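Local coordinates for protein YrdA (Escherichia coli, PDB 3TIO) that binds zinc and is a trimeric homologue of the gamma-class carbonic anhydrases, whose activity it may share, at residues V168-K171 against D172-L175. The protein carries 1 engineered substitution. Numbering follows the deposited sequence.
Sequences VKWK and DEYL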
loop_
_atom_site.group_PDB
_atom_site.type_symbol
_atom_site.label_atom_id
_atom_site.label_comp_id
_atom_site.label_asym_id
_atom_site.label_seq_id
_atom_site.Cartn_x
_atom_site.Cartn_y
_atom_site.Cartn_z
ATOM N N VAL A 168 14.242 -4.484 17.422
ATOM C CA VAL A 168 14.271 -5.771 18.103
ATOM C C VAL A 168 13.695 -5.508 19.491
ATOM O O VAL A 168 12.910 -6.299 20.012
ATOM C CB VAL A 168 15.706 -6.321 18.239
ATOM C CG1 VAL A 168 15.739 -7.461 19.257
ATOM C CG2 VAL A 168 16.191 -6.823 16.891
ATOM N N LYS A 169 14.086 -4.379 20.073
ATOM C CA LYS A 169 13.597 -3.991 21.390
ATOM C C LYS A 169 12.086 -3.778 21.349
ATOM O O LYS A 169 11.360 -4.256 22.219
ATOM C CB LYS A 169 14.272 -2.702 21.851
ATOM C CG LYS A 169 13.762 -2.197 23.190
ATOM C CD LYS A 169 14.380 -0.862 23.556
ATOM C CE LYS A 169 13.937 -0.429 24.939
ATOM N NZ LYS A 169 14.324 -1.444 25.957
ATOM N N TRP A 170 11.614 -3.051 20.339
ATOM C CA TRP A 170 10.185 -2.789 20.212
ATOM C C TRP A 170 9.415 -4.087 19.992
ATOM O O TRP A 170 8.313 -4.265 20.512
ATOM C CB TRP A 170 9.926 -1.787 19.078
ATOM C CG TRP A 170 10.436 -0.406 19.399
ATOM C CD1 TRP A 170 10.463 0.192 20.630
ATOM C CD2 TRP A 170 10.960 0.560 18.476
ATOM N NE1 TRP A 170 10.970 1.464 20.530
ATOM C CE2 TRP A 170 11.284 1.718 19.221
ATOM C CE3 TRP A 170 11.187 0.561 17.092
ATOM C CZ2 TRP A 170 11.823 2.866 18.628
ATOM C CZ3 TRP A 170 11.724 1.704 16.503
ATOM C CH2 TRP A 170 12.035 2.840 17.272
ATOM N N LYS A 171 10.010 -4.997 19.227
ATOM C CA LYS A 171 9.417 -6.304 18.964
ATOM C C LYS A 171 9.177 -7.037 20.287
ATOM O O LYS A 171 8.095 -7.576 20.535
ATOM C CB LYS A 171 10.366 -7.141 18.095
ATOM C CG LYS A 171 10.153 -8.651 18.195
ATOM C CD LYS A 171 11.277 -9.421 17.518
ATOM C CE LYS A 171 12.590 -9.319 18.291
ATOM N NZ LYS A 171 12.648 -10.230 19.472
ATOM N N ASP A 172 10.203 -7.057 21.131
ATOM C CA ASP A 172 10.114 -7.737 22.416
ATOM C C ASP A 172 9.080 -7.132 23.356
ATOM O O ASP A 172 8.456 -7.851 24.135
ATOM C CB ASP A 172 11.482 -7.766 23.101
ATOM C CG ASP A 172 12.461 -8.685 22.399
ATOM O OD1 ASP A 172 12.038 -9.779 21.976
ATOM O OD2 ASP A 172 13.650 -8.321 22.280
ATOM N N GLU A 173 8.898 -5.818 23.290
ATOM C CA GLU A 173 7.918 -5.167 24.151
ATOM C C GLU A 173 6.528 -5.701 23.830
ATOM O O GLU A 173 5.723 -5.940 24.727
ATOM C CB GLU A 173 7.961 -3.649 23.960
ATOM C CG GLU A 173 9.303 -3.032 24.314
ATOM C CD GLU A 173 9.273 -1.517 24.309
ATOM O OE1 GLU A 173 8.907 -0.928 23.270
ATOM O OE2 GLU A 173 9.623 -0.915 25.346
ATOM N N TYR A 174 6.252 -5.897 22.544
ATOM C CA TYR A 174 4.960 -6.419 22.115
ATOM C C TYR A 174 4.827 -7.896 22.459
ATOM O O TYR A 174 3.738 -8.369 22.775
ATOM C CB TYR A 174 4.781 -6.211 20.610
ATOM C CG TYR A 174 4.305 -4.824 20.250
ATOM C CD1 TYR A 174 2.959 -4.480 20.365
ATOM C CD2 TYR A 174 5.202 -3.844 19.831
ATOM C CE1 TYR A 174 2.516 -3.193 20.070
ATOM C CE2 TYR A 174 4.771 -2.553 19.537
ATOM C CZ TYR A 174 3.427 -2.236 19.659
ATOM O OH TYR A 174 2.998 -0.959 19.370
ATOM N N LEU A 175 5.939 -8.622 22.400
ATOM C CA LEU A 175 5.932 -10.046 22.714
ATOM C C LEU A 175 5.694 -10.295 24.199
ATOM O O LEU A 175 4.976 -11.221 24.574
ATOM C CB LEU A 175 7.258 -10.689 22.302
ATOM C CG LEU A 175 7.518 -10.876 20.806
ATOM C CD1 LEU A 175 8.916 -11.437 20.598
ATOM C CD2 LEU A 175 6.475 -11.813 20.223
#
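Asp172 N to Val168 O (3.0 Å), Glu173 N to Lys169 O (3.1 Å) and Leu175 N to Lys171 O (3.0 Å) are i to i+4 hydrogen bonds, while Tyr174 N to Trp170 O is a weak one, at 3.3 Å. They belong to the last turns of helix 154-176, the C-terminal helix that accompanies the left-handed beta-helix of gamma-class carbonic anhydrase relatives. Lys171 and Asp172 run side by side: CG of Lys171 stands anti to its backbone N (chi1 157°), and bends at chi3 and chi4 swing the ammonium back, where NZ meets Asp172 OD1 at 2.6 Å from above the carboxylate plane. A lysine suits this buried place because its long chain can pack on Met19 of strand 19-20 and still carry NZ to Asp35, a second salt-bridge partner, and to the carbonyl O of Arg17. A methionine in its place would probably leave the carboxylates of Asp172 and Asp35 without their shared cation and weaken the tie between helix and beta-helix. Leu175, one turn on, offers an apolar branch, CD1 lying 3.9 Å from Lys171 CG, and also rests on Met19. A glutamate suits position 173 because its two oxygens serve two residues of the second subunit: OE2 forms a salt bridge with Arg8, OE1 a hydrogen bond with Tyr7; Tyr174 OH likewise bonds Asp47 there. Glu173 lies alongside Trp170, the carboxylate turned 35° from the indole plane, and the oxygen bonded to Tyr7, OE1, also sits in that plane at the ring edge, 3.3 Å from Trp170 CD1.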